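Local atomic coordinates of putative fimbriae assembly chaperone (Salmonella typhimurium, PDB entry 2CO7), a protein that serves as a periplasmic pilus-family chaperone, SafB, that probably folds and escorts fimbrial subunits on their way to assembly into Saf fimbriae. Residues M165-V170 with I201-I206; F59-P64 with L76-T81. All coordinates share one frame; numbering follows the deposited sequence.

Interaction 1: residues M165-V170 with I201-I206; sequences MNLASV and IEWRVI
Leu167 drops its CD1 methyl into the hollow between Val205 and Trp203 on the neighbouring strand. CD1 lies 3.4 Å from Val205 CG1, closer than two methyls normally sit, and meets Trp203 CD1 obliquely at 4.2 Å. Met165 reaches the same valine from another side: its chain bends at chi2 (-72°) and SD comes to 4.1 Å from Val205 CG1, so that one methyl touches both the sulfur and the leucine. Further along, Val170 CG2 sits against Trp203 CB at 3.9 Å, and the indole continues past it to meet the rings of Trp148 and Phe216. Helix 139-142 covers Met165 and Val205 through Pro139, Val142 and Glu140.

Leu167 and Val205 share the buried face of an antiparallel pairing in the C-terminal, immunoglobulin-like domain of a PapD-type chaperone, with Met165 and Val170 packing beside them. They are its non-hydrogen-bonded pair; Ala168 and Arg204 make the hydrogen-bonded one. The N-H of Ala168 meets Arg204 O at 2.8 Å almost straight (171°), and Arg204 N returns a bond to Ala168 O. Ile206 N adds a bond to Asn166 O. At Ser169 the first chain turns a corner, after which strand 170-172 takes up the pairing with the same strand, Val170 CA making a CA-H...O contact with Glu202 O.

The other face carries Ala168 and Arg204. Beside it Ala168 CB touches Ile206 CG1, and Ser169 CB lies by Arg204 CD at 4.0 Å. Arg204 NH1 bonds to Ser213 O, and Ser169 OG to Glu212 OE1. At the far end one water receives a weak bond from Asn166 ND2 and donates to Ile206 O, while Lys127 holds Asn166 OD1 and the backbone of another protein chain packs on the asparagine.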
ATOM      1  N   MET B 165     -11.253  12.787  -1.249  1.00 18.43           N
ATOM      2  CA  MET B 165     -10.391  13.754  -1.937  1.00 18.97           C
ATOM      3  C   MET B 165      -8.958  13.238  -1.823  1.00 19.62           C
ATOM      4  O   MET B 165      -8.337  13.278  -0.760  1.00 19.63           O
ATOM      5  CB  MET B 165     -10.547  15.149  -1.293  1.00 20.60           C
ATOM      6  CG  MET B 165     -11.839  15.857  -1.674  1.00 19.53           C
ATOM      7  SD  MET B 165     -11.775  16.412  -3.419  1.00 20.48           S
ATOM      8  CE  MET B 165     -13.466  16.990  -3.679  1.00 22.63           C
ATOM      9  N   ASN B 166      -8.462  12.698  -2.920  1.00 18.94           N
ATOM     10  CA  ASN B 166      -7.183  12.050  -2.910  1.00 19.68           C
ATOM     11  C   ASN B 166      -6.215  13.080  -3.437  1.00 20.13           C
ATOM     12  O   ASN B 166      -6.082  13.247  -4.641  1.00 20.40           O
ATOM     13  CB  ASN B 166      -7.270  10.787  -3.776  1.00 21.19           C
ATOM     14  CG  ASN B 166      -8.237   9.785  -3.185  1.00 22.52           C
ATOM     15  OD1 ASN B 166      -8.010   9.261  -2.077  1.00 21.66           O
ATOM     16  ND2 ASN B 166      -9.352   9.547  -3.880  1.00 22.76           N
ATOM     17  N   LEU B 167      -5.558  13.787  -2.521  1.00 19.93           N
ATOM     18  CA  LEU B 167      -4.753  14.939  -2.904  1.00 21.31           C
ATOM     19  C   LEU B 167      -3.348  14.543  -3.358  1.00 21.12           C
ATOM     20  O   LEU B 167      -2.730  13.641  -2.810  1.00 21.32           O
ATOM     21  CB  LEU B 167      -4.678  15.974  -1.773  1.00 22.45           C
ATOM     22  CG  LEU B 167      -5.888  16.904  -1.504  1.00 25.21           C
ATOM     23  CD1 LEU B 167      -7.149  16.685  -2.362  1.00 29.23           C
ATOM     24  CD2 LEU B 167      -6.198  16.796  -0.026  1.00 30.48           C
ATOM     25  N   ALA B 168      -2.880  15.198  -4.419  1.00 22.13           N
ATOM     26  CA  ALA B 168      -1.500  15.042  -4.864  1.00 21.79           C
ATOM     27  C   ALA B 168      -0.874  16.418  -5.099  1.00 21.72           C
ATOM     28  O   ALA B 168      -1.592  17.422  -5.262  1.00 21.51           O
ATOM     29  CB  ALA B 168      -1.452  14.199  -6.122  1.00 23.05           C
ATOM     30  N   SER B 169       0.459  16.454  -5.095  1.00 21.62           N
ATOM     31  CA  SER B 169       1.241  17.648  -5.480  1.00 21.12           C
ATOM     32  C   SER B 169       0.794  18.893  -4.706  1.00 20.95           C
ATOM     33  O   SER B 169       0.694  19.980  -5.279  1.00 21.16           O
ATOM     34  CB  SER B 169       1.135  17.882  -6.993  1.00 21.94           C
ATOM     35  OG  SER B 169       1.776  16.842  -7.747  1.00 23.93           O
ATOM     36  N   VAL B 170       0.493  18.721  -3.413  1.00 20.01           N
ATOM     37  CA  VAL B 170       0.167  19.846  -2.508  1.00 18.70           C
ATOM     38  C   VAL B 170       1.391  20.735  -2.138  1.00 18.68           C
ATOM     39  O   VAL B 170       2.421  20.220  -1.700  1.00 17.47           O
ATOM     40  CB  VAL B 170      -0.490  19.342  -1.179  1.00 18.74           C
ATOM     41  CG1 VAL B 170      -0.903  20.509  -0.317  1.00 18.89           C
ATOM     42  CG2 VAL B 170      -1.691  18.432  -1.444  1.00 20.02           C
ATOM     43  N   ILE B 201      -2.000  27.964  -0.993  1.00 22.87           N
ATOM     44  CA  ILE B 201      -1.954  26.534  -1.140  1.00 21.91           C
ATOM     45  C   ILE B 201      -2.259  26.210  -2.579  1.00 21.33           C
ATOM     46  O   ILE B 201      -3.115  26.848  -3.199  1.00 21.13           O
ATOM     47  CB  ILE B 201      -2.968  25.858  -0.207  1.00 22.32           C
ATOM     48  CG1 ILE B 201      -2.705  26.314   1.226  1.00 23.52           C
ATOM     49  CG2 ILE B 201      -2.883  24.324  -0.305  1.00 21.89           C
ATOM     50  CD1 ILE B 201      -3.962  26.641   1.977  1.00 26.18           C
ATOM     51  N   GLU B 202      -1.544  25.225  -3.111  1.00 20.79           N
ATOM     52  CA  GLU B 202      -1.834  24.676  -4.428  1.00 20.37           C
ATOM     53  C   GLU B 202      -1.927  23.166  -4.294  1.00 20.00           C
ATOM     54  O   GLU B 202      -1.152  22.563  -3.554  1.00 19.58           O
ATOM     55  CB  GLU B 202      -0.756  25.064  -5.451  1.00 19.52           C
ATOM     56  CG  GLU B 202      -0.972  24.421  -6.837  1.00 20.67           C
ATOM     57  CD  GLU B 202       0.094  24.779  -7.874  1.00 22.96           C
ATOM     58  OE1 GLU B 202       0.691  25.870  -7.768  1.00 24.44           O
ATOM     59  OE2 GLU B 202       0.339  23.962  -8.803  1.00 26.87           O
ATOM     60  N   TRP B 203      -2.877  22.560  -4.999  1.00 19.14           N
ATOM     61  CA  TRP B 203      -3.040  21.121  -4.954  1.00 20.14           C
ATOM     62  C   TRP B 203      -3.645  20.595  -6.227  1.00 20.08           C
ATOM     63  O   TRP B 203      -4.175  21.363  -7.037  1.00 19.13           O
ATOM     64  CB  TRP B 203      -3.909  20.688  -3.753  1.00 20.66           C
ATOM     65  CG  TRP B 203      -5.362  21.129  -3.816  1.00 21.55           C
ATOM     66  CD1 TRP B 203      -6.438  20.360  -4.163  1.00 24.79           C
ATOM     67  CD2 TRP B 203      -5.882  22.430  -3.497  1.00 24.04           C
ATOM     68  NE1 TRP B 203      -7.598  21.115  -4.091  1.00 23.91           N
ATOM     69  CE2 TRP B 203      -7.288  22.378  -3.670  1.00 23.82           C
ATOM     70  CE3 TRP B 203      -5.299  23.629  -3.064  1.00 22.40           C
ATOM     71  CZ2 TRP B 203      -8.117  23.498  -3.447  1.00 23.12           C
ATOM     72  CZ3 TRP B 203      -6.109  24.731  -2.848  1.00 22.60           C
ATOM     73  CH2 TRP B 203      -7.516  24.651  -3.042  1.00 24.31           C
ATOM     74  N   ARG B 204      -3.536  19.281  -6.386  1.00 19.82           N
ATOM     75  CA  ARG B 204      -4.218  18.550  -7.438  1.00 20.63           C
ATOM     76  C   ARG B 204      -4.928  17.370  -6.772  1.00 20.76           C
ATOM     77  O   ARG B 204      -4.671  17.061  -5.605  1.00 21.72           O
ATOM     78  CB  ARG B 204      -3.230  18.058  -8.490  1.00 20.34           C
ATOM     79  CG  ARG B 204      -2.539  19.162  -9.295  1.00 21.85           C
ATOM     80  CD  ARG B 204      -1.349  18.581 -10.006  1.00 24.64           C
ATOM     81  NE  ARG B 204      -0.482  19.578 -10.623  1.00 24.75           N
ATOM     82  CZ  ARG B 204      -0.506  19.906 -11.913  1.00 25.73           C
ATOM     83  NH1 ARG B 204      -1.389  19.345 -12.733  1.00 25.89           N
ATOM     84  NH2 ARG B 204       0.342  20.826 -12.379  1.00 27.10           N
ATOM     85  N   VAL B 205      -5.858  16.767  -7.485  1.00 20.79           N
ATOM     86  CA  VAL B 205      -6.440  15.530  -7.009  1.00 20.33           C
ATOM     87  C   VAL B 205      -6.108  14.424  -7.996  1.00 19.49           C
ATOM     88  O   VAL B 205      -5.964  14.654  -9.173  1.00 19.47           O
ATOM     89  CB  VAL B 205      -7.975  15.597  -6.727  1.00 21.63           C
ATOM     90  CG1 VAL B 205      -8.284  16.659  -5.599  1.00 23.88           C
ATOM     91  CG2 VAL B 205      -8.761  15.889  -7.994  1.00 22.65           C
ATOM     92  N   ILE B 206      -5.979  13.211  -7.484  1.00 19.22           N
ATOM     93  CA  ILE B 206      -5.838  12.071  -8.364  1.00 18.19           C
ATOM     94  C   ILE B 206      -7.269  11.768  -8.853  1.00 18.15           C
ATOM     95  O   ILE B 206      -8.197  11.613  -8.036  1.00 18.03           O
ATOM     96  CB  ILE B 206      -5.234  10.864  -7.645  1.00 19.00           C
ATOM     97  CG1 ILE B 206      -3.866  11.219  -7.016  1.00 20.21           C
ATOM     98  CG2 ILE B 206      -5.058   9.682  -8.649  1.00 16.52           C
ATOM     99  CD1 ILE B 206      -3.307  10.056  -6.184  1.00 18.15           C
TER
HETATM  100  O   HOH W   1      -9.026   9.208  -6.817  1.00 13.64           O

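Interaction 2: residues F59-P64 with L76-T81; sequences FLVMPP and LRIVRT
Val61 and Ile78 run alongside each other from neighbouring strands on the buried face of this hairpin, with Val61 CG2 4.0 Å from Ile78 CG1. The valine's other branch, CG1, is anti to the backbone N (chi1 -176°) and rests on Leu76 CB at 3.8 Å. Phe59 closes the row: its CD1 approaches Ile78 CG2 obliquely, its CE1 is 3.8 Å from Arg80 CB, and Arg80 CG stands over one ring face, offset toward the rim. Tyr23 meets the phenylalanine edge-to-face, and Val48, Val95 and Leu128 from strands 42-50, 91-100 and 116-131 help pack this side, as expected of the core of the N-terminal immunoglobulin-like domain in PapD-family chaperones.

The opposite face, with Leu60, Met62, Arg77 and Val79, is looser. Leu60 and Met62 are exposed, and Leu60 CD2 brushes Thr81 CB at 4.2 Å. Met62 is the exception in closeness: bent at chi3 (-71°), it swings CE across Val79 to 3.3 Å from CG2, while the same methyl lies 3.6 Å from Arg77 CG. That short approach belongs to one of two deposited conformers, so it is a doubtful measure of packing. Beyond Met62 a cis peptide bond leads into Pro63, whose CD still touches Leu76 CD2.

Between the faces run four backbone bonds, two for Leu60 with Val79 and two for Met62 with Arg77, the straightest being Arg77 N to Met62 O (173°). Arg80 sends its guanidinium away, with NH1 bonded to Gly82 O; the ring meets it through its backbone and the aliphatic start of its side chain. The cross-strand polar bonding is thus carried by the backbone, while side chains contribute apolar contact that is continuous on the core face and patchier toward solvent.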
ATOM      1  N   PHE B  59     -18.456  -6.612  -0.586  1.00 20.83           N
ATOM      2  CA  PHE B  59     -18.097  -6.862  -1.984  1.00 21.25           C
ATOM      3  C   PHE B  59     -17.456  -8.211  -2.106  1.00 22.38           C
ATOM      4  O   PHE B  59     -16.846  -8.689  -1.157  1.00 23.42           O
ATOM      5  CB  PHE B  59     -17.107  -5.837  -2.490  1.00 22.03           C
ATOM      6  CG  PHE B  59     -17.664  -4.448  -2.585  1.00 20.27           C
ATOM      7  CD1 PHE B  59     -18.089  -3.949  -3.821  1.00 22.92           C
ATOM      8  CD2 PHE B  59     -17.762  -3.642  -1.449  1.00 20.99           C
ATOM      9  CE1 PHE B  59     -18.619  -2.649  -3.935  1.00 23.07           C
ATOM     10  CE2 PHE B  59     -18.304  -2.338  -1.538  1.00 21.19           C
ATOM     11  CZ  PHE B  59     -18.723  -1.848  -2.794  1.00 22.27           C
ATOM     12  N   LEU B  60     -17.559  -8.798  -3.294  1.00 23.03           N
ATOM     13  CA  LEU B  60     -16.906 -10.051  -3.576  1.00 23.59           C
ATOM     14  C   LEU B  60     -16.061  -9.853  -4.816  1.00 23.63           C
ATOM     15  O   LEU B  60     -16.449  -9.131  -5.731  1.00 21.82           O
ATOM     16  CB  LEU B  60     -17.937 -11.147  -3.776  1.00 24.72           C
ATOM     17  CG  LEU B  60     -18.335 -12.055  -2.599  1.00 27.13           C
ATOM     18  CD1 LEU B  60     -18.064 -11.478  -1.257  1.00 31.64           C
ATOM     19  CD2 LEU B  60     -19.813 -12.519  -2.696  1.00 25.51           C
ATOM     20  N   VAL B  61     -14.875 -10.444  -4.804  1.00 23.32           N
ATOM     21  CA  VAL B  61     -14.022 -10.467  -5.981  1.00 24.01           C
ATOM     22  C   VAL B  61     -13.980 -11.880  -6.519  1.00 25.27           C
ATOM     23  O   VAL B  61     -13.808 -12.849  -5.761  1.00 25.09           O
ATOM     24  CB  VAL B  61     -12.569  -9.959  -5.709  1.00 24.92           C
ATOM     25  CG1 VAL B  61     -11.756  -9.923  -7.036  1.00 25.27           C
ATOM     26  CG2 VAL B  61     -12.586  -8.599  -5.108  1.00 25.09           C
ATOM     27  N   MET B  62     -14.140 -11.978  -7.840  1.00 25.84           N
ATOM     28  CA  MET B  62     -14.220 -13.256  -8.561  0.50 25.68           C
ATOM     29  C   MET B  62     -13.177 -13.329  -9.671  1.00 25.43           C
ATOM     30  O   MET B  62     -13.170 -12.467 -10.562  1.00 26.42           O
ATOM     31  CB  MET B  62     -15.588 -13.418  -9.235  0.50 25.54           C
ATOM     32  CG  MET B  62     -16.740 -13.874  -8.340  0.50 25.92           C
ATOM     33  SD  MET B  62     -18.332 -13.516  -9.096  0.50 27.74           S
ATOM     34  CE  MET B  62     -18.305 -11.737  -8.914  0.50 26.28           C
ATOM     35  N   PRO B  63     -12.323 -14.369  -9.669  1.00 24.62           N
ATOM     36  CA  PRO B  63     -12.216 -15.442  -8.660  1.00 22.85           C
ATOM     37  C   PRO B  63     -11.442 -14.927  -7.446  1.00 21.49           C
ATOM     38  O   PRO B  63     -10.500 -14.171  -7.633  1.00 22.03           O
ATOM     39  CB  PRO B  63     -11.390 -16.520  -9.385  1.00 23.00           C
ATOM     40  CG  PRO B  63     -10.522 -15.752 -10.363  1.00 23.13           C
ATOM     41  CD  PRO B  63     -11.350 -14.529 -10.770  1.00 24.32           C
ATOM     42  N   PRO B  64     -11.782 -15.380  -6.224  1.00 20.62           N
ATOM     43  CA  PRO B  64     -11.028 -15.005  -5.011  1.00 21.02           C
ATOM     44  C   PRO B  64      -9.659 -15.687  -4.911  1.00 21.02           C
ATOM     45  O   PRO B  64      -8.754 -15.127  -4.286  1.00 21.27           O
ATOM     46  CB  PRO B  64     -11.912 -15.490  -3.867  1.00 20.99           C
ATOM     47  CG  PRO B  64     -12.758 -16.537  -4.466  1.00 20.52           C
ATOM     48  CD  PRO B  64     -12.914 -16.267  -5.911  1.00 21.96           C
ATOM     49  N   LEU B  76     -10.325  -9.525 -12.895  1.00 22.65           N
ATOM     50  CA  LEU B  76     -11.091  -9.843 -11.728  1.00 22.91           C
ATOM     51  C   LEU B  76     -12.375  -9.086 -11.845  1.00 23.10           C
ATOM     52  O   LEU B  76     -12.358  -7.941 -12.274  1.00 23.44           O
ATOM     53  CB  LEU B  76     -10.350  -9.372 -10.509  1.00 22.63           C
ATOM     54  CG  LEU B  76      -8.906  -9.840 -10.429  1.00 28.13           C
ATOM     55  CD1 LEU B  76      -8.305  -9.267  -9.177  1.00 30.62           C
ATOM     56  CD2 LEU B  76      -8.847 -11.385 -10.461  1.00 30.19           C
ATOM     57  N   ARG B  77     -13.480  -9.713 -11.460  1.00 22.10           N
ATOM     58  CA  ARG B  77     -14.757  -9.040 -11.392  1.00 22.19           C
ATOM     59  C   ARG B  77     -15.040  -8.686  -9.939  1.00 21.14           C
ATOM     60  O   ARG B  77     -14.957  -9.547  -9.065  1.00 20.65           O
ATOM     61  CB  ARG B  77     -15.829 -10.021 -11.872  1.00 22.84           C
ATOM     62  CG  ARG B  77     -17.261  -9.600 -11.583  1.00 30.76           C
ATOM     63  CD  ARG B  77     -17.842  -8.700 -12.674  1.00 38.52           C
ATOM     64  NE  ARG B  77     -19.293  -8.872 -12.736  1.00 42.47           N
ATOM     65  CZ  ARG B  77     -20.139  -7.965 -13.221  1.00 46.08           C
ATOM     66  NH1 ARG B  77     -19.681  -6.811 -13.698  1.00 48.54           N
ATOM     67  NH2 ARG B  77     -21.445  -8.213 -13.236  1.00 46.86           N
ATOM     68  N   ILE B  78     -15.453  -7.451  -9.690  1.00 20.23           N
ATOM     69  CA  ILE B  78     -15.780  -7.007  -8.329  1.00 19.07           C
ATOM     70  C   ILE B  78     -17.272  -6.654  -8.292  1.00 19.49           C
ATOM     71  O   ILE B  78     -17.714  -5.885  -9.118  1.00 19.44           O
ATOM     72  CB  ILE B  78     -14.970  -5.741  -7.958  1.00 19.63           C
ATOM     73  CG1 ILE B  78     -13.455  -5.993  -8.072  1.00 18.66           C
ATOM     74  CG2 ILE B  78     -15.388  -5.263  -6.554  1.00 20.73           C
ATOM     75  CD1 ILE B  78     -12.588  -4.726  -8.119  1.00 20.42           C
ATOM     76  N   VAL B  79     -18.037  -7.209  -7.347  1.00 18.62           N
ATOM     77  CA  VAL B  79     -19.495  -6.994  -7.341  1.00 18.46           C
ATOM     78  C   VAL B  79     -19.942  -6.693  -5.909  1.00 19.06           C
ATOM     79  O   VAL B  79     -19.466  -7.333  -4.964  1.00 18.89           O
ATOM     80  CB  VAL B  79     -20.286  -8.210  -7.965  1.00 19.49           C
ATOM     81  CG1 VAL B  79     -19.938  -8.434  -9.435  1.00 20.40           C
ATOM     82  CG2 VAL B  79     -20.030  -9.497  -7.191  1.00 18.53           C
ATOM     83  N   ARG B  80     -20.766  -5.654  -5.739  1.00 18.60           N
ATOM     84  CA  ARG B  80     -21.388  -5.403  -4.437  1.00 20.73           C
ATOM     85  C   ARG B  80     -22.356  -6.509  -4.095  1.00 21.88           C
ATOM     86  O   ARG B  80     -23.198  -6.870  -4.933  1.00 22.66           O
ATOM     87  CB  ARG B  80     -22.138  -4.069  -4.424  1.00 21.13           C
ATOM     88  CG  ARG B  80     -22.616  -3.696  -3.021  1.00 21.87           C
ATOM     89  CD  ARG B  80     -23.415  -2.363  -2.956  1.00 23.67           C
ATOM     90  NE  ARG B  80     -24.657  -2.420  -3.740  1.00 26.14           N
ATOM     91  CZ  ARG B  80     -25.813  -2.984  -3.365  1.00 31.62           C
ATOM     92  NH1 ARG B  80     -25.953  -3.583  -2.189  1.00 30.60           N
ATOM     93  NH2 ARG B  80     -26.843  -2.972  -4.205  1.00 32.84           N
ATOM     94  N   THR B  81     -22.308  -7.025  -2.863  1.00 23.19           N
ATOM     95  CA  THR B  81     -23.211  -8.145  -2.519  1.00 25.71           C
ATOM     96  C   THR B  81     -24.328  -7.881  -1.547  1.00 26.26           C
ATOM     97  O   THR B  81     -25.122  -8.801  -1.270  1.00 28.84           O
ATOM     98  CB  THR B  81     -22.485  -9.381  -1.964  1.00 25.51           C
ATOM     99  OG1 THR B  81     -23.470 -10.215  -1.354  1.00 30.42           O
ATOM    100  CG2 THR B  81     -21.502  -9.003  -0.876  1.00 23.84           C
TER

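How the interactions relate
Interaction 1 belongs to the C-terminal domain and interaction 2 to the N-terminal one; they lie on opposite sides of the chain's centre, with centres about 30 Å apart and nearest atoms about 15 Å apart, and share no strand. Both antiparallel pairings have a buried apolar face. The 59-64/76-81 hairpin has the longer regular ladder, and its outer face is mainly apolar but exposed. The 165-170/201-206 pairing is shorter, broken by a corner, and more deeply buried overall; its other face carries Arg204. There Arg204 and Ser169 bond to Ser213 and Glu212, and Asn166 to Lys127 on strand 116-131. Another protein chain reaches Asn166, whereas none in the assembly touches interaction 2.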